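Local atomic coordinates of nicotinamide riboside transporter PnuC (Neisseria mucosa ATCC 25996, PDB entry 4QTN), a protein that transports nicotinamide riboside, a form of vitamin B3, probably across the bacterial inner membrane, and works as a homotrimer of membrane-spanning chains. Residues Asp39-Leu42 with Ala43-Ala47; Gln99-Gly102 with Phe103-Arg107; Ala155-Thr158 with Leu159-Val162; Tyr225-Trp228 with Thr229-Lys233. All coordinates share one frame; numbering follows the deposited sequence.

Contact 1 (Asp39-Leu42 with Ala43-Ala47)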
ATOM      1  N   ASP C  39     -24.198 -13.955  11.574  1.00191.06           N
ATOM      2  CA  ASP C  39     -23.825 -14.419  12.912  1.00199.40           C
ATOM      3  C   ASP C  39     -22.917 -13.442  13.677  1.00196.71           C
ATOM      4  O   ASP C  39     -23.197 -13.116  14.831  1.00202.09           O
ATOM      5  CB  ASP C  39     -23.183 -15.819  12.836  1.00206.55           C
ATOM      6  CG  ASP C  39     -22.281 -15.996  11.602  1.00206.03           C
ATOM      7  OD1 ASP C  39     -22.430 -15.227  10.620  1.00200.67           O
ATOM      8  OD2 ASP C  39     -21.431 -16.912  11.618  1.00209.69           O
ATOM      9  N   SER C  40     -21.835 -12.987  13.037  1.00189.72           N
ATOM     10  CA  SER C  40     -20.978 -11.940  13.622  1.00182.70           C
ATOM     11  C   SER C  40     -21.488 -10.542  13.259  1.00176.29           C
ATOM     12  O   SER C  40     -20.839  -9.787  12.521  1.00173.70           O
ATOM     13  CB  SER C  40     -19.505 -12.125  13.222  1.00177.92           C
ATOM     14  OG  SER C  40     -19.373 -12.414  11.841  1.00174.94           O
ATOM     15  N   TRP C  41     -22.672 -10.220  13.773  1.00175.30           N
ATOM     16  CA  TRP C  41     -23.291  -8.921  13.568  1.00169.45           C
ATOM     17  C   TRP C  41     -22.544  -7.843  14.348  1.00162.93           C
ATOM     18  O   TRP C  41     -22.584  -6.672  13.984  1.00155.10           O
ATOM     19  CB  TRP C  41     -24.753  -8.965  14.016  1.00174.36           C
ATOM     20  CG  TRP C  41     -24.912  -9.084  15.516  1.00182.07           C
ATOM     21  CD1 TRP C  41     -24.753 -10.216  16.275  1.00191.04           C
ATOM     22  CD2 TRP C  41     -25.231  -8.031  16.431  1.00181.68           C
ATOM     23  NE1 TRP C  41     -24.960  -9.929  17.605  1.00195.52           N
ATOM     24  CE2 TRP C  41     -25.260  -8.598  17.730  1.00189.09           C
ATOM     25  CE3 TRP C  41     -25.500  -6.668  16.284  1.00175.92           C
ATOM     26  CZ2 TRP C  41     -25.552  -7.842  18.874  1.00188.73           C
ATOM     27  CZ3 TRP C  41     -25.793  -5.917  17.426  1.00179.11           C
ATOM     28  CH2 TRP C  41     -25.814  -6.510  18.703  1.00182.91           C
ATOM     29  N   LEU C  42     -21.863  -8.253  15.419  1.00155.79           N
ATOM     30  CA  LEU C  42     -21.192  -7.316  16.320  1.00153.32           C
ATOM     31  C   LEU C  42     -20.068  -6.610  15.618  1.00146.60           C
ATOM     32  O   LEU C  42     -20.092  -5.388  15.474  1.00142.05           O
ATOM     33  CB  LEU C  42     -20.651  -8.029  17.565  1.00153.94           C
ATOM     34  CG  LEU C  42     -21.372  -7.861  18.908  1.00156.66           C
ATOM     35  CD1 LEU C  42     -20.352  -7.910  20.026  1.00155.70           C
ATOM     36  CD2 LEU C  42     -22.174  -6.569  18.983  1.00154.19           C
ATOM     37  N   ALA C  43     -19.078  -7.388  15.180  1.00144.75           N
ATOM     38  CA  ALA C  43     -17.913  -6.856  14.486  1.00141.92           C
ATOM     39  C   ALA C  43     -18.303  -6.063  13.235  1.00142.16           C
ATOM     40  O   ALA C  43     -17.611  -5.113  12.847  1.00143.44           O
ATOM     41  CB  ALA C  43     -16.943  -7.976  14.137  1.00141.76           C
ATOM     42  N   SER C  44     -19.422  -6.428  12.617  1.00141.86           N
ATOM     43  CA  SER C  44     -19.882  -5.684  11.458  1.00136.21           C
ATOM     44  C   SER C  44     -20.493  -4.330  11.802  1.00133.88           C
ATOM     45  O   SER C  44     -20.258  -3.364  11.095  1.00132.80           O
ATOM     46  CB  SER C  44     -20.783  -6.516  10.573  1.00134.79           C
ATOM     47  OG  SER C  44     -19.997  -7.169   9.602  1.00127.91           O
ATOM     48  N   VAL C  45     -21.226  -4.254  12.916  1.00133.26           N
ATOM     49  CA  VAL C  45     -21.594  -2.949  13.496  1.00129.10           C
ATOM     50  C   VAL C  45     -20.318  -2.196  13.895  1.00127.56           C
ATOM     51  O   VAL C  45     -20.193  -1.001  13.653  1.00128.46           O
ATOM     52  CB  VAL C  45     -22.525  -3.085  14.732  1.00126.63           C
ATOM     53  CG1 VAL C  45     -22.637  -1.766  15.456  1.00124.55           C
ATOM     54  CG2 VAL C  45     -23.898  -3.536  14.313  1.00130.63           C
ATOM     55  N   ALA C  46     -19.365  -2.919  14.480  1.00123.29           N
ATOM     56  CA  ALA C  46     -18.124  -2.315  14.939  1.00113.23           C
ATOM     57  C   ALA C  46     -17.324  -1.719  13.784  1.00107.07           C
ATOM     58  O   ALA C  46     -16.585  -0.769  13.977  1.00108.41           O
ATOM     59  CB  ALA C  46     -17.283  -3.319  15.726  1.00110.33           C
ATOM     60  N   ALA C  47     -17.491  -2.259  12.582  1.00101.98           N
ATOM     61  CA  ALA C  47     -16.829  -1.686  11.417  1.00 96.77           C
ATOM     62  C   ALA C  47     -17.572  -0.473  10.894  1.00 95.22           C
ATOM     63  O   ALA C  47     -17.027   0.615  10.867  1.00 95.01           O
ATOM     64  CB  ALA C  47     -16.662  -2.719  10.335  1.00101.23           C
TER
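Val-45 and Trp-41, one turn apart, lie side by side and point the same way. Starting at its CB, the valine first meets the backbone: CB is 3.4 Å from Leu-42 O. The branch CG2 then goes further toward the indole. It stands beside the valine's own backbone N, because CG1 takes the place anti to that nitrogen (chi1 168°), and this brings CG2 over Trp-41 O and to 4.0 Å from Trp-41 CE3. The methyl meets the six-membered part of the indole obliquely. The valine side chain also meets Leu-74 of helix 64-80. Separately, Leu-42 CD2 lies 3.6 Å above the plane of the Trp-41 ring, displaced toward the rim.

Here helix 41-59 is in its first turns, probably at the periplasmic end of the membrane span. The chain enters it through an inverse gamma turn centred on Ser-40, closed by a weak bond of 3.1 Å from Trp-41 N to Asp-39 O. Regular i to i+4 bonding follows at once: Val-45 N gives 3.0 Å to Trp-41 O, and Ala-46 N gives 2.8 Å to Leu-42 O. Side chains of this stretch touch three neighbouring helices: Trp-41 and Ser-44 meet Phe-34 of helix 17-34, Leu-42 and Ala-43 meet Val-78 of helix 64-80, and Ala-43 and Ala-46 meet Leu-210 of helix 208-234.

Contact 2 (Gln99-Gly102 with Phe103-Arg107). With NNR (Nicotinamide riboside), chain I.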
ATOM      1  N   GLN C  99     -13.161   9.713  24.090  1.00122.28           N
ATOM      2  CA  GLN C  99     -14.257  10.146  23.221  1.00120.47           C
ATOM      3  C   GLN C  99     -14.935  11.414  23.755  1.00123.93           C
ATOM      4  O   GLN C  99     -15.222  12.342  22.988  1.00129.67           O
ATOM      5  CB  GLN C  99     -15.292   9.028  23.032  1.00118.59           C
ATOM      6  CG  GLN C  99     -14.838   7.902  22.119  1.00118.26           C
ATOM      7  CD  GLN C  99     -14.254   8.406  20.805  1.00118.40           C
ATOM      8  OE1 GLN C  99     -14.933   9.071  20.021  1.00121.14           O
ATOM      9  NE2 GLN C  99     -12.985   8.090  20.562  1.00114.11           N
ATOM     10  N   PHE C 100     -15.185  11.453  25.071  1.00122.30           N
ATOM     11  CA  PHE C 100     -15.837  12.619  25.691  1.00118.28           C
ATOM     12  C   PHE C 100     -14.858  13.766  25.812  1.00118.92           C
ATOM     13  O   PHE C 100     -15.128  14.873  25.339  1.00120.23           O
ATOM     14  CB  PHE C 100     -16.419  12.274  27.061  1.00112.88           C
ATOM     15  CG  PHE C 100     -17.400  11.150  27.034  1.00115.14           C
ATOM     16  CD1 PHE C 100     -18.746  11.391  26.776  1.00119.76           C
ATOM     17  CD2 PHE C 100     -16.985   9.840  27.272  1.00117.17           C
ATOM     18  CE1 PHE C 100     -19.666  10.342  26.746  1.00125.46           C
ATOM     19  CE2 PHE C 100     -17.897   8.793  27.249  1.00123.09           C
ATOM     20  CZ  PHE C 100     -19.241   9.043  26.980  1.00125.18           C
ATOM     21  N   VAL C 101     -13.713  13.488  26.441  1.00117.35           N
ATOM     22  CA  VAL C 101     -12.585  14.425  26.502  1.00114.93           C
ATOM     23  C   VAL C 101     -12.365  15.123  25.155  1.00115.03           C
ATOM     24  O   VAL C 101     -12.308  16.363  25.082  1.00115.10           O
ATOM     25  CB  VAL C 101     -11.291  13.687  26.881  1.00112.43           C
ATOM     26  CG1 VAL C 101     -10.241  14.670  27.343  1.00110.76           C
ATOM     27  CG2 VAL C 101     -11.572  12.659  27.959  1.00115.91           C
ATOM     28  N   GLY C 102     -12.223  14.312  24.105  1.00111.33           N
ATOM     29  CA  GLY C 102     -12.157  14.790  22.736  1.00110.98           C
ATOM     30  C   GLY C 102     -13.302  15.707  22.337  1.00117.14           C
ATOM     31  O   GLY C 102     -13.069  16.797  21.810  1.00120.88           O
ATOM     32  N   PHE C 103     -14.542  15.281  22.588  1.00116.44           N
ATOM     33  CA  PHE C 103     -15.703  16.114  22.238  1.00113.93           C
ATOM     34  C   PHE C 103     -15.658  17.464  22.944  1.00114.32           C
ATOM     35  O   PHE C 103     -16.029  18.486  22.366  1.00108.22           O
ATOM     36  CB  PHE C 103     -17.021  15.409  22.550  1.00115.13           C
ATOM     37  CG  PHE C 103     -18.233  16.250  22.251  1.00119.12           C
ATOM     38  CD1 PHE C 103     -18.438  16.769  20.967  1.00121.38           C
ATOM     39  CD2 PHE C 103     -19.149  16.556  23.249  1.00120.68           C
ATOM     40  CE1 PHE C 103     -19.542  17.561  20.685  1.00123.35           C
ATOM     41  CE2 PHE C 103     -20.256  17.349  22.973  1.00124.50           C
ATOM     42  CZ  PHE C 103     -20.453  17.850  21.687  1.00126.92           C
ATOM     43  N   ALA C 104     -15.198  17.447  24.197  1.00115.98           N
ATOM     44  CA  ALA C 104     -14.986  18.655  24.984  1.00115.53           C
ATOM     45  C   ALA C 104     -14.089  19.644  24.255  1.00115.67           C
ATOM     46  O   ALA C 104     -14.531  20.739  23.898  1.00119.76           O
ATOM     47  CB  ALA C 104     -14.392  18.302  26.348  1.00117.49           C
HETATM   48  N   MSE C 105     -12.837  19.243  24.008  1.00131.50           N
HETATM   49  CA  MSE C 105     -11.802  20.171  23.526  1.00126.44           C
HETATM   50  C   MSE C 105     -11.927  20.504  22.076  1.00119.20           C
HETATM   51  O   MSE C 105     -11.523  21.584  21.659  1.00118.30           O
HETATM   52  CB  MSE C 105     -10.431  19.592  23.702  1.00132.07           C
HETATM   53  CG  MSE C 105     -10.159  19.246  25.131  1.00148.18           C
HETATM   54 SE   MSE C 105      -8.603  18.086  25.025  1.00181.13          SE
HETATM   55  CE  MSE C 105      -9.488  16.456  24.367  1.00170.04           C
ATOM     56  N   TRP C 106     -12.429  19.566  21.276  1.00116.06           N
ATOM     57  CA  TRP C 106     -12.762  19.872  19.891  1.00110.16           C
ATOM     58  C   TRP C 106     -13.901  20.902  19.855  1.00112.22           C
ATOM     59  O   TRP C 106     -13.791  21.930  19.180  1.00111.55           O
ATOM     60  CB  TRP C 106     -13.148  18.609  19.124  1.00108.88           C
ATOM     61  CG  TRP C 106     -12.008  17.952  18.340  1.00108.27           C
ATOM     62  CD1 TRP C 106     -10.729  17.727  18.774  1.00110.82           C
ATOM     63  CD2 TRP C 106     -12.090  17.373  17.027  1.00108.94           C
ATOM     64  NE1 TRP C 106     -10.004  17.069  17.807  1.00110.68           N
ATOM     65  CE2 TRP C 106     -10.814  16.838  16.725  1.00111.72           C
ATOM     66  CE3 TRP C 106     -13.116  17.260  16.070  1.00105.58           C
ATOM     67  CZ2 TRP C 106     -10.535  16.208  15.503  1.00112.78           C
ATOM     68  CZ3 TRP C 106     -12.835  16.636  14.853  1.00104.79           C
ATOM     69  CH2 TRP C 106     -11.559  16.114  14.585  1.00110.76           C
ATOM     70  N   ARG C 107     -14.962  20.645  20.634  1.00115.22           N
ATOM     71  CA  ARG C 107     -16.151  21.527  20.690  1.00116.53           C
ATOM     72  C   ARG C 107     -15.803  23.003  20.759  1.00114.54           C
ATOM     73  O   ARG C 107     -16.490  23.834  20.179  1.00121.00           O
ATOM     74  CB  ARG C 107     -17.048  21.156  21.876  1.00128.75           C
ATOM     75  CG  ARG C 107     -18.451  21.772  21.818  1.00136.19           C
ATOM     76  CD  ARG C 107     -19.272  21.411  23.047  1.00147.34           C
ATOM     77  NE  ARG C 107     -18.521  21.638  24.277  1.00154.58           N
ATOM     78  CZ  ARG C 107     -18.896  21.214  25.477  1.00164.24           C
ATOM     79  NH1 ARG C 107     -18.136  21.467  26.536  1.00166.08           N
ATOM     80  NH2 ARG C 107     -20.027  20.538  25.623  1.00174.51           N
TER
HETATM   81  O2R NNR I 301     -11.356   8.579  17.355  1.00105.58           O
HETATM   82  C2R NNR I 301     -10.742   7.312  16.749  1.00103.59           C
HETATM   83  C3R NNR I 301     -11.158   6.086  17.570  1.00104.16           C
HETATM   84  O3R NNR I 301     -11.385   6.461  18.854  1.00125.38           O
HETATM   85  C4R NNR I 301      -9.962   5.158  17.530  1.00105.77           C
HETATM   86  C5R NNR I 301     -10.067   4.086  16.367  1.00111.39           C
HETATM   87  O5R NNR I 301      -8.741   3.493  16.156  1.00117.91           O
HETATM   88  O4R NNR I 301      -8.929   5.933  17.350  1.00103.24           O
HETATM   89  C1R NNR I 301      -9.444   7.343  16.776  1.00 99.60           C
HETATM   90  N1  NNR I 301      -8.870   7.577  15.437  1.00 99.32           N
HETATM   91  C2  NNR I 301      -8.292   6.530  14.705  1.00 83.42           C
HETATM   92  C6  NNR I 301      -8.905   8.839  14.890  1.00 95.62           C
HETATM   93  C5  NNR I 301      -8.367   9.059  13.598  1.00 95.41           C
HETATM   94  C4  NNR I 301      -7.786   8.027  12.894  1.00 77.23           C
HETATM   95  C3  NNR I 301      -7.755   6.771  13.420  1.00 77.25           C
HETATM   96  C7  NNR I 301      -7.145   5.652  12.594  1.00 88.53           C
HETATM   97  O7  NNR I 301      -6.708   4.672  13.121  1.00 99.16           O
HETATM   98  N7  NNR I 301      -7.108   5.769  11.161  1.00102.10           N
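Phe-100 O receives the shortest sound polar bond here, 2.8 Å from Ala-104 N. One step earlier Phe-103 N reaches Gln-99 O at 3.0 Å, and further on Met-105 N bonds to Val-101 O at 3.1 Å and Trp-106 N to Gly-102 O at 2.9 Å, so that four i to i+4 bonds follow in succession.

Among the side chains, Val-101 and Met-105 run alongside each other, pointing the same way. The selenomethionine chain folds back at its last torsion (chi3 -75°), which lays CE against the valine branch CG1 at 3.6 Å.

This is the probably cytoplasmic end of transmembrane helix 85-107. Gln-99 lies at the pocket and turns toward the bound nicotinamide riboside, where its amide lies beside the ribose hydroxyls; it is a binding residue, and Gln-171, another, is close by. About two turns further on, Trp-106 packs against other parts of the chain. Its indole meets Tyr-65 edge to face, while Trp-106 NE1 is hydrogen-bonded to Met-174 O, so the buried polar edge has a partner on helix 158-175. Phe-103 also meets Tyr-65, and Ile-62 in the loop before it; Phe-100 leans on Leu-69 of helix 64-80.

Contact 3 (Ala155-Thr158 with Leu159-Val162)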
ATOM      1  N   ALA C 155       1.285 -10.293  29.548  1.00202.24           N
ATOM      2  CA  ALA C 155       1.182 -11.154  28.385  1.00209.58           C
ATOM      3  C   ALA C 155       0.878 -10.321  27.145  1.00212.73           C
ATOM      4  O   ALA C 155      -0.227 -10.371  26.599  1.00220.70           O
ATOM      5  CB  ALA C 155       0.119 -12.220  28.602  1.00207.17           C
ATOM      6  N   LEU C 156       1.854  -9.519  26.735  1.00207.13           N
ATOM      7  CA  LEU C 156       1.747  -8.749  25.515  1.00201.38           C
ATOM      8  C   LEU C 156       2.907  -9.103  24.618  1.00205.75           C
ATOM      9  O   LEU C 156       4.060  -8.865  24.977  1.00202.69           O
ATOM     10  CB  LEU C 156       1.775  -7.253  25.827  1.00195.54           C
ATOM     11  CG  LEU C 156       0.719  -6.403  25.133  1.00193.04           C
ATOM     12  CD1 LEU C 156      -0.611  -7.134  25.194  1.00190.34           C
ATOM     13  CD2 LEU C 156       0.615  -5.044  25.805  1.00188.02           C
ATOM     14  N   PRO C 157       2.623  -9.701  23.442  1.00164.22           N
ATOM     15  CA  PRO C 157       3.746  -9.874  22.557  1.00160.64           C
ATOM     16  C   PRO C 157       4.226  -8.504  22.124  1.00150.42           C
ATOM     17  O   PRO C 157       3.462  -7.543  22.165  1.00141.90           O
ATOM     18  CB  PRO C 157       3.148 -10.652  21.369  1.00163.67           C
ATOM     19  CG  PRO C 157       1.846 -11.201  21.873  1.00168.01           C
ATOM     20  CD  PRO C 157       1.367 -10.160  22.824  1.00166.08           C
ATOM     21  N   THR C 158       5.496  -8.415  21.776  1.00148.55           N
ATOM     22  CA  THR C 158       6.142  -7.145  21.550  1.00138.97           C
ATOM     23  C   THR C 158       5.354  -6.313  20.546  1.00128.38           C
ATOM     24  O   THR C 158       5.027  -5.161  20.801  1.00121.30           O
ATOM     25  CB  THR C 158       7.581  -7.354  21.059  1.00142.48           C
ATOM     26  OG1 THR C 158       7.588  -7.495  19.638  1.00139.60           O
ATOM     27  CG2 THR C 158       8.191  -8.645  21.701  1.00151.24           C
ATOM     28  N   LEU C 159       5.013  -6.913  19.417  1.00127.81           N
ATOM     29  CA  LEU C 159       4.317  -6.175  18.383  1.00118.27           C
ATOM     30  C   LEU C 159       2.944  -5.728  18.845  1.00118.23           C
ATOM     31  O   LEU C 159       2.589  -4.586  18.646  1.00116.16           O
ATOM     32  CB  LEU C 159       4.229  -6.963  17.081  1.00115.50           C
ATOM     33  CG  LEU C 159       3.339  -6.316  16.015  1.00112.21           C
ATOM     34  CD1 LEU C 159       3.729  -6.777  14.625  1.00108.09           C
ATOM     35  CD2 LEU C 159       1.868  -6.620  16.283  1.00118.15           C
ATOM     36  N   ASP C 160       2.175  -6.627  19.467  1.00124.73           N
ATOM     37  CA  ASP C 160       0.877  -6.243  20.037  1.00128.23           C
ATOM     38  C   ASP C 160       1.128  -5.082  20.961  1.00126.93           C
ATOM     39  O   ASP C 160       0.243  -4.252  21.205  1.00125.63           O
ATOM     40  CB  ASP C 160       0.242  -7.390  20.843  1.00149.10           C
ATOM     41  CG  ASP C 160       0.123  -8.701  20.045  1.00167.72           C
ATOM     42  OD1 ASP C 160       1.077  -9.063  19.315  1.00176.63           O
ATOM     43  OD2 ASP C 160      -0.908  -9.398  20.198  1.00179.34           O
ATOM     44  N   GLY C 161       2.357  -5.021  21.475  1.00127.20           N
ATOM     45  CA  GLY C 161       2.760  -3.969  22.401  1.00130.46           C
ATOM     46  C   GLY C 161       3.040  -2.650  21.705  1.00126.29           C
ATOM     47  O   GLY C 161       2.507  -1.614  22.106  1.00127.86           O
ATOM     48  N   VAL C 162       3.878  -2.699  20.656  1.00124.15           N
ATOM     49  CA  VAL C 162       4.264  -1.509  19.860  1.00119.66           C
ATOM     50  C   VAL C 162       3.053  -0.744  19.344  1.00120.63           C
ATOM     51  O   VAL C 162       2.960   0.472  19.518  1.00128.60           O
ATOM     52  CB  VAL C 162       5.194  -1.877  18.660  1.00114.22           C
ATOM     53  CG1 VAL C 162       5.269  -0.739  17.660  1.00105.01           C
ATOM     54  CG2 VAL C 162       6.590  -2.226  19.147  1.00122.22           C
TER
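Leu-159 follows directly on Thr-158, and its CB is 4.3 Å from Thr-158 OG1. With CG anti to the backbone N (chi1 172°), its side chain is carried off to Leu-195 of helix 181-198 and to Leu-208 of a neighbouring subunit.

Asp-160 comes next and turns back over the pyrrolidine ring of Pro-157. Its CG lies anti to the carbonyl carbon, beside its own backbone N (chi1 -54°), which sets the carboxylate across the proline ring. Both oxygens and the carbon between them touch it: OD1 is 3.3 Å from Pro-157 CB, CG is 3.4 Å from Pro-157 CD, and OD2 is 3.6 Å from that same CD. The contact is therefore van der Waals packing of a polar group on the aliphatic ring. Leu-156 approaches the base of the same aspartate, its CG 4.4 Å from Asp-160 CB.

Gly-161 has no side chain; Leu-156 CD2 comes to 4.2 Å from Gly-161 CA. The glycine N points to the carbonyls of Pro-157 and Thr-158, though these bonds are weak and their geometry doubtful.

Val-162 restores regular helical bonding, its N reaching Thr-158 O at 2.7 Å with an N-H...O angle of 152°. Its side chain meets Leu-191 of helix 181-198 and, in the trimer interface, Val-33 of a neighbouring subunit. Pro-157 occupies the N-cap position, so the whole is the start of a transmembrane helix, 158-175, entered from a probably periplasmic loop with a proline at the cap and an acidic side chain in the first turn.

Contact 4 (Tyr225-Trp228 with Thr229-Lys233)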
ATOM      1  N   TYR C 225      -4.291  12.570   6.417  1.00 72.65           N
ATOM      2  CA  TYR C 225      -3.090  13.357   6.278  1.00 75.93           C
ATOM      3  C   TYR C 225      -3.240  14.432   5.193  1.00 76.10           C
ATOM      4  O   TYR C 225      -3.051  15.629   5.468  1.00 76.84           O
ATOM      5  CB  TYR C 225      -1.907  12.468   5.999  1.00 75.75           C
ATOM      6  CG  TYR C 225      -0.600  13.029   6.454  1.00 79.78           C
ATOM      7  CD1 TYR C 225      -0.282  14.340   6.225  1.00 82.58           C
ATOM      8  CD2 TYR C 225       0.351  12.223   7.060  1.00 89.13           C
ATOM      9  CE1 TYR C 225       0.945  14.858   6.598  1.00 92.74           C
ATOM     10  CE2 TYR C 225       1.597  12.726   7.423  1.00 95.50           C
ATOM     11  CZ  TYR C 225       1.883  14.051   7.190  1.00 95.88           C
ATOM     12  OH  TYR C 225       3.104  14.591   7.558  1.00107.78           O
ATOM     13  N   ILE C 226      -3.640  14.026   3.988  1.00 75.51           N
ATOM     14  CA  ILE C 226      -3.907  15.006   2.902  1.00 75.80           C
ATOM     15  C   ILE C 226      -4.911  16.121   3.291  1.00 76.90           C
ATOM     16  O   ILE C 226      -4.587  17.309   3.185  1.00 80.97           O
ATOM     17  CB  ILE C 226      -4.359  14.337   1.607  1.00 73.97           C
ATOM     18  CG1 ILE C 226      -3.176  13.743   0.883  1.00 76.62           C
ATOM     19  CG2 ILE C 226      -4.988  15.350   0.694  1.00 79.30           C
ATOM     20  CD1 ILE C 226      -3.463  12.380   0.304  1.00 81.87           C
ATOM     21  N   ASN C 227      -6.100  15.731   3.767  1.00 72.90           N
ATOM     22  CA  ASN C 227      -7.174  16.684   4.069  1.00 75.47           C
ATOM     23  C   ASN C 227      -6.881  17.572   5.230  1.00 78.77           C
ATOM     24  O   ASN C 227      -7.178  18.771   5.188  1.00 85.95           O
ATOM     25  CB  ASN C 227      -8.476  15.967   4.353  1.00 81.21           C
ATOM     26  CG  ASN C 227      -9.676  16.898   4.279  1.00 91.20           C
ATOM     27  OD1 ASN C 227     -10.013  17.419   3.198  1.00 97.24           O
ATOM     28  ND2 ASN C 227     -10.336  17.114   5.423  1.00 87.96           N
ATOM     29  N   TRP C 228      -6.376  16.976   6.309  1.00 78.90           N
ATOM     30  CA  TRP C 228      -5.885  17.748   7.453  1.00 78.65           C
ATOM     31  C   TRP C 228      -4.781  18.750   7.096  1.00 79.26           C
ATOM     32  O   TRP C 228      -4.709  19.820   7.692  1.00 82.76           O
ATOM     33  CB  TRP C 228      -5.462  16.835   8.601  1.00 75.71           C
ATOM     34  CG  TRP C 228      -6.560  16.587   9.501  1.00 75.86           C
ATOM     35  CD1 TRP C 228      -7.744  16.012   9.187  1.00 78.50           C
ATOM     36  CD2 TRP C 228      -6.639  16.952  10.879  1.00 79.59           C
ATOM     37  NE1 TRP C 228      -8.569  15.979  10.288  1.00 81.84           N
ATOM     38  CE2 TRP C 228      -7.913  16.549  11.344  1.00 83.04           C
ATOM     39  CE3 TRP C 228      -5.755  17.558  11.775  1.00 80.12           C
ATOM     40  CZ2 TRP C 228      -8.324  16.739  12.666  1.00 84.86           C
ATOM     41  CZ3 TRP C 228      -6.172  17.757  13.096  1.00 83.62           C
ATOM     42  CH2 TRP C 228      -7.442  17.349  13.522  1.00 86.13           C
ATOM     43  N   THR C 229      -3.951  18.441   6.105  1.00 76.38           N
ATOM     44  CA  THR C 229      -3.076  19.473   5.577  1.00 80.50           C
ATOM     45  C   THR C 229      -3.865  20.658   5.010  1.00 88.53           C
ATOM     46  O   THR C 229      -3.633  21.806   5.404  1.00 95.69           O
ATOM     47  CB  THR C 229      -2.073  18.941   4.558  1.00 73.76           C
ATOM     48  OG1 THR C 229      -1.161  18.086   5.228  1.00 80.45           O
ATOM     49  CG2 THR C 229      -1.285  20.077   3.961  1.00 70.66           C
ATOM     50  N   LYS C 230      -4.803  20.380   4.104  1.00 93.91           N
ATOM     51  CA  LYS C 230      -5.665  21.434   3.548  1.00 96.96           C
ATOM     52  C   LYS C 230      -6.306  22.254   4.684  1.00 94.31           C
ATOM     53  O   LYS C 230      -6.479  23.472   4.570  1.00102.21           O
ATOM     54  CB  LYS C 230      -6.736  20.843   2.601  1.00 93.23           C
ATOM     55  CG  LYS C 230      -6.178  20.379   1.244  1.00 97.93           C
ATOM     56  CD  LYS C 230      -6.902  19.127   0.695  1.00103.62           C
ATOM     57  CE  LYS C 230      -8.048  19.464  -0.264  1.00110.80           C
ATOM     58  NZ  LYS C 230      -7.702  19.253  -1.705  1.00110.80           N
ATOM     59  N   LEU C 231      -6.575  21.581   5.792  1.00 84.25           N
ATOM     60  CA  LEU C 231      -7.273  22.150   6.924  1.00 82.86           C
ATOM     61  C   LEU C 231      -6.340  23.074   7.701  1.00 84.73           C
ATOM     62  O   LEU C 231      -6.711  24.185   8.078  1.00 90.57           O
ATOM     63  CB  LEU C 231      -7.711  21.008   7.825  1.00 84.78           C
ATOM     64  CG  LEU C 231      -9.084  20.792   8.453  1.00 84.49           C
ATOM     65  CD1 LEU C 231     -10.240  21.299   7.611  1.00 87.23           C
ATOM     66  CD2 LEU C 231      -9.206  19.298   8.693  1.00 81.56           C
ATOM     67  N   VAL C 232      -5.126  22.600   7.955  1.00 85.07           N
ATOM     68  CA  VAL C 232      -4.122  23.396   8.661  1.00 87.66           C
ATOM     69  C   VAL C 232      -3.847  24.717   7.944  1.00 88.64           C
ATOM     70  O   VAL C 232      -3.607  25.718   8.586  1.00 96.37           O
ATOM     71  CB  VAL C 232      -2.795  22.606   8.872  1.00 89.06           C
ATOM     72  CG1 VAL C 232      -1.601  23.542   8.927  1.00 81.29           C
ATOM     73  CG2 VAL C 232      -2.869  21.764  10.138  1.00 90.19           C
ATOM     74  N   LYS C 233      -3.887  24.713   6.612  1.00 84.82           N
ATOM     75  CA  LYS C 233      -3.744  25.948   5.864  1.00 86.33           C
ATOM     76  C   LYS C 233      -4.942  26.854   6.021  1.00 92.13           C
ATOM     77  O   LYS C 233      -4.783  28.041   6.184  1.00102.71           O
ATOM     78  CB  LYS C 233      -3.480  25.683   4.387  1.00 87.62           C
ATOM     79  CG  LYS C 233      -2.012  25.756   3.995  1.00100.07           C
ATOM     80  CD  LYS C 233      -1.785  25.274   2.560  1.00110.49           C
ATOM     81  CE  LYS C 233      -0.560  24.361   2.451  1.00110.71           C
ATOM     82  NZ  LYS C 233      -0.905  23.015   1.888  1.00101.56           N
TER
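At the probably cytoplasmic end of helix 208-234, a threonine, Thr-229, folds its hydroxyl back onto the carbonyl one turn before, that of Tyr-225. Tyr-225 O thus takes two bonds from one residue, 3.0 Å from Thr-229 N and 3.1 Å from Thr-229 OG1, and the two donors arrive from opposite faces of the carbonyl plane. OG1 can do so because it lies anti to the carbonyl carbon of its own residue (chi1 -67°). The same oxygen sits at the edge of the Tyr-225 ring, in its plane, 4.0 Å from Tyr-225 CD1.

On another side of the helix a CH-pi contact joins Leu-231 to Trp-228. Leu-231 CD2 stands over one face of the indole, 3.7 Å from the centroid of the five-membered ring and only 13° off the normal. Asn-227 ND2 is 4.1 Å from the same methyl.

The indole and amide nitrogens look to another helix: Trp-228 NE1 is hydrogen-bonded to Val-57 O and Asn-227 ND2 to Gly-58 O. The two side-chain donors thus tie helix 208-234 to the end of helix 41-59, with the leucine methyl over one face of the indole.

All four are local, partly buried contacts; 2 and 4 lie within helices, 1 and 3 at helix starts. Contacts 1 and 4 lie on opposite sides of the chain's centre, yet both join helices 41-59 and 208-234: contact 1 by small side chains against Leu-210, contact 4 by hydrogen bonds to the far end of helix 41-59. Contact 2 is the one with a residue in the substrate pocket. It touches contact 4, Trp-106 CZ2 lying 3.6 Å from Trp-228 CZ2. Contact 3, remote from the pocket, faces a neighbouring subunit. Contact 1 is backbone bonding and apolar packing; in contact 3 a carboxylate packs on an N-cap proline; 2 and 4 add buried indole NH groups bonded to carbonyls of other helices.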